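Local coordinates for DR2417 (PDB 4XWW), which probably degrades and matures RNA as a metal-dependent 5'-3' exonuclease of the metallo-beta-lactamase superfamily, working as a homodimer, at residues A[30-34]-A[46-51]; A[82-86]-A[153-159]; A[109-114]-A[279-285]; A[132-136]-A[147-151]. One frame throughout, in Å; residues are numbered along the deposited sequence.

Contact 1 of 4, residues A[30-34]-A[46-51]; sequences IGKNI and VDGGLA. With nucleotides of chain C.
The side chain of Lys-32 lies across the backbone of 49-51 before turning off: its CB rests 3.4 Å from Gly-49 O, and its CG meets Ala-51 CB at 3.9 Å. Two backbone bonds hold the loops together. Lys-32 N donates to Leu-50 O at 2.8 Å, coming from above the carbonyl plane, while Gly-49 N reaches Asn-33 O at 2.9 Å on a nearly straight path, 171° at the hydrogen. The backbones come very close at Gly-49, whose CA lies 3.8 Å from Lys-32 CA, and Gly-31 CA lies 4.2 Å from Ala-51 CB. Further along, Ile-34 CG1, anti to its own N (chi1 173°), is brought to within 3.5 Å of Asp-47 O. The polar ends turn to other partners: Lys-32 NZ forms a salt bridge with Glu-29, Asn-33 ND2 bonds to Asp-88 O, and Asp-47 OD2 accepts from His-89 ND1, probably orienting this zinc ligand from the second shell. Ile-30 touches the RNA instead, its CG2 3.4 Å from O2' of U2 of chain C and its CD1 against N3 and C4 of the same uracil. The pair of loops extends the antiparallel strands 34-39 and 42-46 of the metallo-beta-lactamase fold, with helix 87-90 packed against Asn-33 and Leu-50, and strand 62-65 touching Lys-32 and Ile-34.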
loop_
_atom_site.group_PDB
_atom_site.type_symbol
_atom_site.label_atom_id
_atom_site.label_comp_id
_atom_site.label_asym_id
_atom_site.label_seq_id
_atom_site.Cartn_x
_atom_site.Cartn_y
_atom_site.Cartn_z
ATOM N N ILE A 30 -15.061 -4.528 0.670
ATOM C CA ILE A 30 -15.522 -3.690 -0.403
ATOM C C ILE A 30 -15.196 -4.409 -1.715
ATOM O O ILE A 30 -14.041 -4.476 -2.129
ATOM C CB ILE A 30 -14.884 -2.315 -0.343
ATOM C CG1 ILE A 30 -15.300 -1.631 0.966
ATOM C CG2 ILE A 30 -15.301 -1.498 -1.567
ATOM C CD1 ILE A 30 -14.743 -0.258 1.163
ATOM N N GLY A 31 -16.228 -4.967 -2.345
ATOM C CA GLY A 31 -16.062 -5.760 -3.549
ATOM C C GLY A 31 -16.964 -6.982 -3.622
ATOM O O GLY A 31 -17.554 -7.410 -2.613
ATOM N N LYS A 32 -17.031 -7.538 -4.834
ATOM C CA LYS A 32 -17.869 -8.684 -5.234
ATOM C C LYS A 32 -19.215 -8.765 -4.523
ATOM O O LYS A 32 -19.575 -9.789 -3.945
ATOM C CB LYS A 32 -17.105 -10.023 -5.076
ATOM C CG LYS A 32 -16.563 -10.385 -3.689
ATOM C CD LYS A 32 -15.731 -11.702 -3.794
ATOM C CE LYS A 32 -14.930 -12.013 -2.520
ATOM N NZ LYS A 32 -15.842 -12.263 -1.357
ATOM N N ASN A 33 -19.974 -7.682 -4.629
ATOM C CA ASN A 33 -21.295 -7.607 -4.037
ATOM C C ASN A 33 -22.266 -8.595 -4.657
ATOM O O ASN A 33 -22.380 -8.685 -5.888
ATOM C CB ASN A 33 -21.808 -6.178 -4.169
ATOM C CG ASN A 33 -20.986 -5.208 -3.340
ATOM O OD1 ASN A 33 -21.129 -5.170 -2.139
ATOM N ND2 ASN A 33 -20.104 -4.462 -3.974
ATOM N N ILE A 34 -22.971 -9.335 -3.801
ATOM C CA ILE A 34 -24.039 -10.217 -4.230
ATOM C C ILE A 34 -24.857 -10.617 -3.000
ATOM O O ILE A 34 -24.326 -11.140 -2.009
ATOM C CB ILE A 34 -23.523 -11.472 -4.988
ATOM C CG1 ILE A 34 -24.689 -12.441 -5.244
ATOM C CG2 ILE A 34 -22.360 -12.156 -4.233
ATOM C CD1 ILE A 34 -24.393 -13.533 -6.272
ATOM N N VAL A 46 -29.411 -10.063 -5.898
ATOM C CA VAL A 46 -29.100 -8.679 -6.228
ATOM C C VAL A 46 -27.604 -8.543 -6.515
ATOM O O VAL A 46 -26.785 -8.856 -5.654
ATOM C CB VAL A 46 -29.520 -7.732 -5.099
ATOM C CG1 VAL A 46 -29.135 -6.282 -5.443
ATOM C CG2 VAL A 46 -31.039 -7.845 -4.844
ATOM N N ASP A 47 -27.279 -8.244 -7.766
ATOM C CA ASP A 47 -25.924 -7.928 -8.201
ATOM C C ASP A 47 -25.068 -9.187 -8.356
ATOM O O ASP A 47 -25.436 -10.256 -7.876
ATOM C CB ASP A 47 -25.279 -6.887 -7.285
ATOM C CG ASP A 47 -25.822 -5.489 -7.530
ATOM O OD1 ASP A 47 -26.520 -5.299 -8.545
ATOM O OD2 ASP A 47 -25.555 -4.585 -6.716
ATOM N N GLY A 48 -23.933 -9.053 -9.032
ATOM C CA GLY A 48 -22.971 -10.134 -9.161
ATOM C C GLY A 48 -21.580 -9.592 -9.417
ATOM O O GLY A 48 -21.057 -9.726 -10.515
ATOM N N GLY A 49 -20.993 -8.963 -8.408
ATOM C CA GLY A 49 -19.726 -8.269 -8.548
ATOM C C GLY A 49 -18.462 -9.107 -8.558
ATOM O O GLY A 49 -18.470 -10.267 -8.158
ATOM N N LEU A 50 -17.371 -8.508 -9.029
ATOM C CA LEU A 50 -16.032 -9.056 -8.792
ATOM C C LEU A 50 -15.317 -8.233 -7.716
ATOM O O LEU A 50 -15.756 -7.130 -7.345
ATOM C CB LEU A 50 -15.208 -9.080 -10.085
ATOM C CG LEU A 50 -14.896 -7.765 -10.831
ATOM C CD1 LEU A 50 -13.868 -6.860 -10.127
ATOM C CD2 LEU A 50 -14.447 -8.075 -12.265
ATOM N N ALA A 51 -14.195 -8.757 -7.235
ATOM C CA ALA A 51 -13.325 -7.999 -6.350
ATOM C C ALA A 51 -11.913 -7.988 -6.906
ATOM O O ALA A 51 -11.532 -8.837 -7.715
ATOM C CB ALA A 51 -13.346 -8.579 -4.939
ATOM P P U C 2 -14.296 6.939 -4.219
ATOM O OP1 U C 2 -15.145 6.991 -5.430
ATOM O OP2 U C 2 -14.872 7.292 -2.902
ATOM O "O5'" U C 2 -13.672 5.483 -4.057
ATOM C "C5'" U C 2 -13.069 4.796 -5.165
ATOM C "C4'" U C 2 -13.358 3.315 -5.085
ATOM O "O4'" U C 2 -12.567 2.710 -4.023
ATOM C "C3'" U C 2 -14.809 2.935 -4.797
ATOM O "O3'" U C 2 -15.154 1.813 -5.594
ATOM C "C2'" U C 2 -14.768 2.500 -3.336
ATOM O "O2'" U C 2 -15.791 1.584 -3.004
ATOM C "C1'" U C 2 -13.391 1.850 -3.270
ATOM N N1 U C 2 -12.839 1.736 -1.914
ATOM C C2 U C 2 -12.198 0.559 -1.580
ATOM O O2 U C 2 -12.070 -0.369 -2.359
ATOM N N3 U C 2 -11.712 0.512 -0.298
ATOM C C4 U C 2 -11.799 1.494 0.665
ATOM O O4 U C 2 -11.306 1.297 1.777
ATOM C C5 U C 2 -12.480 2.679 0.244
ATOM C C6 U C 2 -12.965 2.758 -1.001
#

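Contact 2 of 4, residues A[82-86]-A[153-159]; sequences LTHGH and HSIPDNA. With ZN (zinc ion), chain E; nucleotides of chain C.
The HxHxDH motif of the metallo-beta-lactamase fold supplies His-84 and His-86 here, and the loop 153-159 adds His-153, the third protein ligand of one zinc ion in this structure. The zinc is held by His-84 NE2, His-86 ND1 and His-153 NE2, the last at 2.2 Å, and by a water that donates to OP2 of U3 of chain C. The edge of the His-153 ring is turned toward the face of His-84, planes at 79°. Asn-158, its ND2 donating to Asp-175 O, sets OD1 over a face of His-84, 3.0 Å from CG, while ND1 of that ring donates in its plane to Thr-83 OG1. His-86 is sandwiched: Ile-155 CG2 lies over one face, 4.0 Å from the ring centroid, and O5' of U3 of chain C over the other. His-153 ND1 is held by Gly-380 O. Ala-159 N donates to Thr-83 O at 2.9 Å, and a water accepts from His-86 NE2 at 2.8 Å and donates to Ser-154 O.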
loop_
_atom_site.group_PDB
_atom_site.type_symbol
_atom_site.label_atom_id
_atom_site.label_comp_id
_atom_site.label_asym_id
_atom_site.label_seq_id
_atom_site.Cartn_x
_atom_site.Cartn_y
_atom_site.Cartn_z
ATOM N N LEU A 82 -30.046 -5.686 -10.856
ATOM C CA LEU A 82 -28.713 -5.097 -11.028
ATOM C C LEU A 82 -28.777 -3.601 -10.722
ATOM O O LEU A 82 -29.431 -2.852 -11.455
ATOM C CB LEU A 82 -28.188 -5.329 -12.454
ATOM C CG LEU A 82 -28.137 -6.771 -12.942
ATOM C CD1 LEU A 82 -27.439 -6.826 -14.295
ATOM C CD2 LEU A 82 -27.364 -7.602 -11.919
ATOM N N THR A 83 -28.102 -3.164 -9.652
ATOM C CA THR A 83 -28.274 -1.789 -9.173
ATOM C C THR A 83 -27.511 -0.738 -9.990
ATOM O O THR A 83 -27.969 0.388 -10.116
ATOM C CB THR A 83 -27.870 -1.627 -7.682
ATOM O OG1 THR A 83 -26.484 -1.967 -7.493
ATOM C CG2 THR A 83 -28.751 -2.514 -6.765
ATOM N N HIS A 84 -26.354 -1.116 -10.524
ATOM C CA HIS A 84 -25.539 -0.214 -11.347
ATOM C C HIS A 84 -24.375 -0.984 -11.970
ATOM O O HIS A 84 -24.105 -2.127 -11.594
ATOM C CB HIS A 84 -25.010 1.008 -10.556
ATOM C CG HIS A 84 -24.038 0.699 -9.446
ATOM N ND1 HIS A 84 -24.384 -0.006 -8.320
ATOM C CD2 HIS A 84 -22.742 1.089 -9.261
ATOM C CE1 HIS A 84 -23.355 -0.058 -7.488
ATOM N NE2 HIS A 84 -22.352 0.604 -8.044
ATOM N N GLY A 85 -23.699 -0.360 -12.929
ATOM C CA GLY A 85 -22.750 -1.064 -13.774
ATOM C C GLY A 85 -21.286 -1.031 -13.296
ATOM O O GLY A 85 -20.398 -1.318 -14.099
ATOM N N HIS A 86 -21.026 -0.691 -12.038
ATOM C CA HIS A 86 -19.643 -0.803 -11.506
ATOM C C HIS A 86 -19.196 -2.259 -11.466
ATOM O O HIS A 86 -20.000 -3.161 -11.239
ATOM C CB HIS A 86 -19.518 -0.195 -10.101
ATOM C CG HIS A 86 -19.275 1.276 -10.099
ATOM N ND1 HIS A 86 -19.702 2.103 -9.085
ATOM C CD2 HIS A 86 -18.652 2.080 -10.996
ATOM C CE1 HIS A 86 -19.356 3.349 -9.348
ATOM N NE2 HIS A 86 -18.702 3.357 -10.499
ATOM N N HIS A 153 -24.571 8.631 -7.584
ATOM C CA HIS A 153 -23.376 7.809 -7.389
ATOM C C HIS A 153 -22.374 8.280 -8.443
ATOM O O HIS A 153 -22.618 9.267 -9.136
ATOM C CB HIS A 153 -23.750 6.316 -7.526
ATOM C CG HIS A 153 -22.684 5.353 -7.087
ATOM N ND1 HIS A 153 -21.741 5.651 -6.118
ATOM C CD2 HIS A 153 -22.416 4.088 -7.498
ATOM C CE1 HIS A 153 -20.943 4.610 -5.954
ATOM N NE2 HIS A 153 -21.313 3.662 -6.791
ATOM N N SER A 154 -21.265 7.564 -8.577
ATOM C CA SER A 154 -20.174 7.967 -9.457
ATOM C C SER A 154 -20.309 7.359 -10.856
ATOM O O SER A 154 -19.382 7.453 -11.674
ATOM C CB SER A 154 -18.851 7.544 -8.838
ATOM O OG SER A 154 -18.991 6.219 -8.347
ATOM N N ILE A 155 -21.449 6.707 -11.103
ATOM C CA ILE A 155 -21.805 6.203 -12.438
ATOM C C ILE A 155 -23.309 6.480 -12.631
ATOM O O ILE A 155 -24.060 6.462 -11.661
ATOM C CB ILE A 155 -21.477 4.682 -12.591
ATOM C CG1 ILE A 155 -21.540 4.235 -14.061
ATOM C CG2 ILE A 155 -22.427 3.819 -11.739
ATOM C CD1 ILE A 155 -21.147 2.769 -14.284
ATOM N N PRO A 156 -23.746 6.796 -13.863
ATOM C CA PRO A 156 -25.181 7.008 -14.112
ATOM C C PRO A 156 -26.019 5.729 -13.965
ATOM O O PRO A 156 -25.455 4.621 -13.908
ATOM C CB PRO A 156 -25.221 7.503 -15.571
ATOM C CG PRO A 156 -23.865 8.046 -15.832
ATOM C CD PRO A 156 -22.916 7.206 -15.015
ATOM N N ASP A 157 -27.339 5.893 -13.914
ATOM C CA ASP A 157 -28.277 4.775 -13.916
ATOM C C ASP A 157 -28.018 3.881 -12.712
ATOM O O ASP A 157 -27.996 2.656 -12.817
ATOM C CB ASP A 157 -28.182 3.986 -15.220
ATOM C CG ASP A 157 -28.990 4.617 -16.355
ATOM O OD1 ASP A 157 -29.820 5.522 -16.089
ATOM O OD2 ASP A 157 -28.793 4.195 -17.517
ATOM N N ASN A 158 -27.814 4.542 -11.577
ATOM C CA ASN A 158 -27.600 3.896 -10.290
ATOM C C ASN A 158 -28.876 3.899 -9.473
ATOM O O ASN A 158 -29.505 4.943 -9.298
ATOM C CB ASN A 158 -26.502 4.624 -9.524
ATOM C CG ASN A 158 -26.206 3.976 -8.207
ATOM O OD1 ASN A 158 -25.542 2.949 -8.157
ATOM N ND2 ASN A 158 -26.687 4.578 -7.121
ATOM N N ALA A 159 -29.277 2.734 -8.980
ATOM C CA ALA A 159 -30.534 2.650 -8.254
ATOM C C ALA A 159 -30.360 2.111 -6.863
ATOM O O ALA A 159 -29.481 1.290 -6.599
ATOM C CB ALA A 159 -31.549 1.765 -9.009
HETATM ZN ZN ZN E . -20.661 1.663 -7.271
ATOM P P U C 3 -16.590 1.740 -6.279
ATOM O OP1 U C 3 -17.311 2.996 -5.971
ATOM O OP2 U C 3 -17.200 0.437 -5.928
ATOM O "O5'" U C 3 -16.243 1.757 -7.831
ATOM C "C5'" U C 3 -15.431 2.805 -8.383
ATOM C "C4'" U C 3 -14.437 2.220 -9.353
ATOM O "O4'" U C 3 -13.254 1.786 -8.629
ATOM C "C3'" U C 3 -14.937 1.007 -10.132
ATOM O "O3'" U C 3 -14.550 1.117 -11.492
ATOM C "C2'" U C 3 -14.230 -0.164 -9.455
ATOM O "O2'" U C 3 -14.007 -1.265 -10.313
ATOM C "C1'" U C 3 -12.912 0.481 -9.040
ATOM N N1 U C 3 -12.261 -0.207 -7.919
ATOM C C2 U C 3 -10.927 -0.538 -8.055
ATOM O O2 U C 3 -10.276 -0.269 -9.049
ATOM N N3 U C 3 -10.384 -1.191 -6.978
ATOM C C4 U C 3 -11.020 -1.544 -5.807
ATOM O O4 U C 3 -10.388 -2.133 -4.928
ATOM C C5 U C 3 -12.399 -1.173 -5.746
ATOM C C6 U C 3 -12.960 -0.537 -6.782
ATOM P P U C 4 -15.527 0.614 -12.638
ATOM O OP1 U C 4 -16.060 1.801 -13.344
ATOM O OP2 U C 4 -16.459 -0.380 -12.060
ATOM O "O5'" U C 4 -14.538 -0.099 -13.662
ATOM C "C5'" U C 4 -13.572 -1.064 -13.221
ATOM C "C4'" U C 4 -12.207 -0.429 -13.113
ATOM O "O4'" U C 4 -11.371 -1.268 -12.269
ATOM C "C3'" U C 4 -11.440 -0.268 -14.424
ATOM O "O3'" U C 4 -11.726 0.981 -15.055
ATOM C "C2'" U C 4 -9.997 -0.486 -13.983
ATOM O "O2'" U C 4 -9.422 0.613 -13.310
ATOM C "C1'" U C 4 -10.182 -1.598 -12.957
ATOM N N1 U C 4 -10.358 -2.925 -13.562
ATOM C C2 U C 4 -9.271 -3.777 -13.566
ATOM O O2 U C 4 -8.191 -3.475 -13.091
ATOM N N3 U C 4 -9.502 -5.000 -14.145
ATOM C C4 U C 4 -10.675 -5.450 -14.710
ATOM O O4 U C 4 -10.721 -6.581 -15.194
ATOM C C5 U C 4 -11.752 -4.508 -14.668
ATOM C C6 U C 4 -11.561 -3.308 -14.108
HETATM O O HOH W 1 -29.224 -0.513 -12.857
HETATM O O HOH W 2 -25.031 1.866 -14.171
HETATM O O HOH W 3 -17.497 5.547 -11.769
HETATM O O HOH W 4 -19.886 0.997 -5.711
#

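Contact 3 of 4, residues A[109-114]-A[279-285]; sequences PLTLAL and AAQATGH
A Schellman motif ends helix 271-282 of the beta-CASP domain just where it meets the start of helix 109-122 in the metallo-beta-lactamase domain, so the contact joins the two domains. Its tight part centres on Leu-110, whose CG is anti to the backbone N (chi1 177°). With chi2 near 59° this brings CD1 to the end of the other helix, 3.8 Å from Ala-279 CB and 3.7 Å from Thr-283 OG1. Leu-114 CD2 comes to the same Ala-279 CB, also at 3.8 Å, and the His-285 ring lies obliquely against Leu-110 CB. On the partly exposed side the side chains meet more loosely, Pro-109 CB and Ala-113 CB each 4.1 Å from Thr-283 CG2. Gly-284, exposed and at positive phi, is the C-prime residue, with His-285 N bonded to Ala-280 O. No hydrogen bond crosses between the segments, but Asp-157 OD2 accepts from Leu-110 N and weakly from His-285 NE2. Thr-283 OG1 is satisfied within its own helix end, donating to Ala-279 O at 2.7 Å.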
loop_
_atom_site.group_PDB
_atom_site.type_symbol
_atom_site.label_atom_id
_atom_site.label_comp_id
_atom_site.label_asym_id
_atom_site.label_seq_id
_atom_site.Cartn_x
_atom_site.Cartn_y
_atom_site.Cartn_z
ATOM N N PRO A 109 -30.675 1.326 -18.126
ATOM C CA PRO A 109 -30.055 1.137 -19.448
ATOM C C PRO A 109 -28.514 1.088 -19.490
ATOM O O PRO A 109 -27.998 0.230 -20.205
ATOM C CB PRO A 109 -30.563 2.345 -20.239
ATOM C CG PRO A 109 -31.838 2.691 -19.601
ATOM C CD PRO A 109 -31.645 2.436 -18.144
ATOM N N LEU A 110 -27.796 1.965 -18.792
ATOM C CA LEU A 110 -26.333 1.900 -18.860
ATOM C C LEU A 110 -25.851 0.596 -18.229
ATOM O O LEU A 110 -24.938 -0.056 -18.737
ATOM C CB LEU A 110 -25.674 3.104 -18.161
ATOM C CG LEU A 110 -24.141 3.089 -18.127
ATOM C CD1 LEU A 110 -23.558 3.055 -19.562
ATOM C CD2 LEU A 110 -23.641 4.299 -17.348
ATOM N N THR A 111 -26.497 0.203 -17.135
ATOM C CA THR A 111 -26.163 -1.053 -16.466
ATOM C C THR A 111 -26.282 -2.219 -17.442
ATOM O O THR A 111 -25.344 -2.997 -17.619
ATOM C CB THR A 111 -27.074 -1.298 -15.250
ATOM O OG1 THR A 111 -27.002 -0.163 -14.377
ATOM C CG2 THR A 111 -26.631 -2.539 -14.491
ATOM N N LEU A 112 -27.404 -2.307 -18.147
ATOM C CA LEU A 112 -27.580 -3.406 -19.081
ATOM C C LEU A 112 -26.640 -3.315 -20.281
ATOM O O LEU A 112 -26.206 -4.342 -20.811
ATOM C CB LEU A 112 -29.050 -3.475 -19.563
ATOM C CG LEU A 112 -30.080 -3.705 -18.448
ATOM C CD1 LEU A 112 -31.481 -3.963 -19.055
ATOM C CD2 LEU A 112 -29.706 -4.891 -17.596
ATOM N N ALA A 113 -26.341 -2.100 -20.735
ATOM C CA ALA A 113 -25.447 -1.961 -21.879
ATOM C C ALA A 113 -24.056 -2.515 -21.521
ATOM O O ALA A 113 -23.433 -3.236 -22.315
ATOM C CB ALA A 113 -25.357 -0.511 -22.324
ATOM N N LEU A 114 -23.591 -2.196 -20.317
ATOM C CA LEU A 114 -22.296 -2.682 -19.852
ATOM C C LEU A 114 -22.306 -4.204 -19.663
ATOM O O LEU A 114 -21.359 -4.891 -20.058
ATOM C CB LEU A 114 -21.903 -1.961 -18.562
ATOM C CG LEU A 114 -21.648 -0.447 -18.702
ATOM C CD1 LEU A 114 -21.489 0.233 -17.335
ATOM C CD2 LEU A 114 -20.407 -0.178 -19.544
ATOM N N ALA A 279 -20.600 3.337 -24.395
ATOM C CA ALA A 279 -21.786 2.928 -23.656
ATOM C C ALA A 279 -22.565 4.130 -23.126
ATOM O O ALA A 279 -23.792 4.145 -23.197
ATOM C CB ALA A 279 -21.397 1.999 -22.502
ATOM N N ALA A 280 -21.856 5.121 -22.580
ATOM C CA ALA A 280 -22.507 6.324 -22.061
ATOM C C ALA A 280 -23.208 7.095 -23.187
ATOM O O ALA A 280 -24.311 7.591 -23.004
ATOM C CB ALA A 280 -21.507 7.217 -21.353
ATOM N N GLN A 281 -22.563 7.206 -24.344
ATOM C CA GLN A 281 -23.207 7.920 -25.454
ATOM C C GLN A 281 -24.420 7.159 -25.974
ATOM O O GLN A 281 -25.460 7.763 -26.266
ATOM C CB GLN A 281 -22.208 8.172 -26.584
ATOM C CG GLN A 281 -21.161 9.244 -26.261
ATOM C CD GLN A 281 -20.284 9.564 -27.457
ATOM O OE1 GLN A 281 -19.289 8.897 -27.702
ATOM N NE2 GLN A 281 -20.668 10.570 -28.220
ATOM N N ALA A 282 -24.306 5.834 -26.062
ATOM C CA ALA A 282 -25.419 5.022 -26.569
ATOM C C ALA A 282 -26.649 5.097 -25.670
ATOM O O ALA A 282 -27.766 4.873 -26.133
ATOM C CB ALA A 282 -24.992 3.571 -26.742
ATOM N N THR A 283 -26.447 5.418 -24.393
ATOM C CA THR A 283 -27.562 5.459 -23.454
ATOM C C THR A 283 -27.879 6.887 -23.035
ATOM O O THR A 283 -28.605 7.119 -22.069
ATOM C CB THR A 283 -27.284 4.592 -22.210
ATOM O OG1 THR A 283 -25.980 4.887 -21.710
ATOM C CG2 THR A 283 -27.348 3.107 -22.582
ATOM N N GLY A 284 -27.325 7.843 -23.770
ATOM C CA GLY A 284 -27.669 9.242 -23.591
ATOM C C GLY A 284 -27.067 9.986 -22.412
ATOM O O GLY A 284 -27.463 11.117 -22.127
ATOM N N HIS A 285 -26.102 9.375 -21.727
ATOM C CA HIS A 285 -25.512 10.013 -20.554
ATOM C C HIS A 285 -24.313 10.884 -20.886
ATOM O O HIS A 285 -23.914 11.715 -20.085
ATOM C CB HIS A 285 -25.107 8.958 -19.520
ATOM C CG HIS A 285 -26.264 8.156 -19.028
ATOM N ND1 HIS A 285 -27.229 8.675 -18.197
ATOM C CD2 HIS A 285 -26.625 6.867 -19.265
ATOM C CE1 HIS A 285 -28.142 7.752 -17.944
ATOM N NE2 HIS A 285 -27.791 6.643 -18.577
#

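Contact 4 of 4, residues A[132-136]-A[147-151]; sequences VTYGD and EFFCM
A type II beta turn, from Thr-133 to Asp-136, is laid along strand 144-150 of the metallo-beta-lactamase fold by backbone bonds, ring contacts and water. Two hydrogen bonds make the backbone link: Gly-135 N donates to Phe-148 O at 2.9 Å, from above the carbonyl plane, and Phe-148 N donates to Asp-136 O at 3.1 Å, nearly along the C=O axis. The turn itself is closed by Asp-136 N donating to Thr-133 O, and Thr-133 N donates to Asp-136 OD2, meeting the oxygen from above the carboxylate plane.

Two ring contacts follow. Val-132 CG2 stands over the centre of the Phe-148 ring, 3.8 Å from the centroid and only 4° off the normal. Tyr-134, with CG beside its own N (chi1 -54°), lies flat over Cys-150, whose CB is 3.5 Å from the ring centroid. The cysteine sulfur follows over the same face, a sulfur-aromatic contact.

The charged end of Glu-147 turns to Lys-164 and Arg-194 through OE1, in salt bridges. Waters complete the account: one lies between Tyr-134 OH and Met-151 O, and another bridges the segments by donating to Gly-135 O at 2.7 Å and to Glu-147 OE2 at 3.1 Å.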
loop_
_atom_site.group_PDB
_atom_site.type_symbol
_atom_site.label_atom_id
_atom_site.label_comp_id
_atom_site.label_asym_id
_atom_site.label_seq_id
_atom_site.Cartn_x
_atom_site.Cartn_y
_atom_site.Cartn_z
ATOM N N VAL A 132 -35.388 -1.485 -16.892
ATOM C CA VAL A 132 -36.306 -0.733 -16.057
ATOM C C VAL A 132 -35.896 0.728 -16.024
ATOM O O VAL A 132 -34.847 1.112 -16.541
ATOM C CB VAL A 132 -36.369 -1.276 -14.612
ATOM C CG1 VAL A 132 -36.973 -2.677 -14.580
ATOM C CG2 VAL A 132 -34.986 -1.246 -13.936
ATOM N N THR A 133 -36.719 1.554 -15.404
ATOM C CA THR A 133 -36.268 2.895 -15.067
ATOM C C THR A 133 -36.795 3.250 -13.687
ATOM O O THR A 133 -37.522 2.470 -13.091
ATOM C CB THR A 133 -36.712 3.932 -16.091
ATOM O OG1 THR A 133 -36.038 5.173 -15.828
ATOM C CG2 THR A 133 -38.215 4.133 -16.012
ATOM N N TYR A 134 -36.388 4.401 -13.163
ATOM C CA TYR A 134 -36.785 4.781 -11.815
ATOM C C TYR A 134 -38.302 4.791 -11.692
ATOM O O TYR A 134 -39.002 5.328 -12.558
ATOM C CB TYR A 134 -36.217 6.143 -11.454
ATOM C CG TYR A 134 -34.728 6.209 -11.634
ATOM C CD1 TYR A 134 -33.886 5.346 -10.935
ATOM C CD2 TYR A 134 -34.162 7.112 -12.508
ATOM C CE1 TYR A 134 -32.516 5.398 -11.100
ATOM C CE2 TYR A 134 -32.797 7.166 -12.683
ATOM C CZ TYR A 134 -31.983 6.310 -11.971
ATOM O OH TYR A 134 -30.633 6.358 -12.150
ATOM N N GLY A 135 -38.788 4.174 -10.624
ATOM C CA GLY A 135 -40.208 4.125 -10.333
ATOM C C GLY A 135 -40.879 2.836 -10.756
ATOM O O GLY A 135 -41.987 2.526 -10.309
ATOM N N ASP A 136 -40.217 2.087 -11.631
ATOM C CA ASP A 136 -40.741 0.804 -12.064
ATOM C C ASP A 136 -40.824 -0.147 -10.887
ATOM O O ASP A 136 -39.963 -0.151 -10.018
ATOM C CB ASP A 136 -39.876 0.192 -13.164
ATOM C CG ASP A 136 -40.162 0.788 -14.531
ATOM O OD1 ASP A 136 -41.185 1.486 -14.672
ATOM O OD2 ASP A 136 -39.373 0.547 -15.463
ATOM N N GLU A 147 -39.165 -2.192 -6.199
ATOM C CA GLU A 147 -39.385 -0.860 -6.739
ATOM C C GLU A 147 -38.071 -0.086 -6.805
ATOM O O GLU A 147 -37.409 0.104 -5.783
ATOM C CB GLU A 147 -40.398 -0.089 -5.882
ATOM C CG GLU A 147 -40.755 1.279 -6.485
ATOM C CD GLU A 147 -41.691 2.109 -5.614
ATOM O OE1 GLU A 147 -42.277 1.560 -4.664
ATOM O OE2 GLU A 147 -41.818 3.323 -5.869
ATOM N N PHE A 148 -37.716 0.389 -7.995
ATOM C CA PHE A 148 -36.441 1.061 -8.203
ATOM C C PHE A 148 -36.565 2.547 -7.908
ATOM O O PHE A 148 -37.586 3.148 -8.216
ATOM C CB PHE A 148 -35.962 0.844 -9.646
ATOM C CG PHE A 148 -35.571 -0.578 -9.953
ATOM C CD1 PHE A 148 -36.535 -1.540 -10.202
ATOM C CD2 PHE A 148 -34.236 -0.946 -10.016
ATOM C CE1 PHE A 148 -36.178 -2.850 -10.479
ATOM C CE2 PHE A 148 -33.876 -2.254 -10.302
ATOM C CZ PHE A 148 -34.851 -3.204 -10.535
ATOM N N PHE A 149 -35.533 3.151 -7.320
ATOM C CA PHE A 149 -35.514 4.607 -7.227
ATOM C C PHE A 149 -34.084 5.138 -7.414
ATOM O O PHE A 149 -33.097 4.424 -7.214
ATOM C CB PHE A 149 -36.116 5.088 -5.901
ATOM C CG PHE A 149 -35.403 4.571 -4.691
ATOM C CD1 PHE A 149 -35.773 3.364 -4.115
ATOM C CD2 PHE A 149 -34.356 5.291 -4.123
ATOM C CE1 PHE A 149 -35.121 2.879 -2.997
ATOM C CE2 PHE A 149 -33.677 4.808 -2.995
ATOM C CZ PHE A 149 -34.055 3.594 -2.433
ATOM N N CYS A 150 -33.985 6.400 -7.807
ATOM C CA CYS A 150 -32.699 6.986 -8.154
ATOM C C CYS A 150 -31.871 7.344 -6.931
ATOM O O CYS A 150 -32.361 7.974 -6.008
ATOM C CB CYS A 150 -32.924 8.232 -9.009
ATOM S SG CYS A 150 -31.384 9.018 -9.522
ATOM N N MET A 151 -30.599 6.946 -6.936
ATOM C CA MET A 151 -29.636 7.503 -5.982
ATOM C C MET A 151 -28.389 7.949 -6.738
ATOM O O MET A 151 -27.841 7.197 -7.532
ATOM C CB MET A 151 -29.263 6.488 -4.892
ATOM C CG MET A 151 -30.488 6.009 -4.068
ATOM S SD MET A 151 -31.077 7.335 -2.993
ATOM C CE MET A 151 -29.812 7.296 -1.755
HETATM O O HOH W 5 -28.247 7.413 -10.656
HETATM O O HOH W 6 -43.274 4.028 -8.455
#

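Contacts 1 and 2 are fully buried and lie by the zinc ions and the RNA, whereas contacts 3 and 4 are partly buried and farther out. Chemistry follows place: backbone bonds between glycine-rich loops in contact 1, metal coordination in contact 2, apolar helix packing between domains in contact 3, and turn-to-strand bonds with ring faces in contact 4. Contacts 1 and 2 flank the ends of neighbouring strands 42-46 and 77-82; contacts 2 and 4 share the chain running from strand 144-150 toward strand 159-165. Contact 2 touches all the others, through Asp-47 OD1 with Thr-83 N, His-84 CA against Thr-111 OG1, and Asn-158 ND2 bonded to Met-151 O. Contact 1 touches neither 3 nor 4.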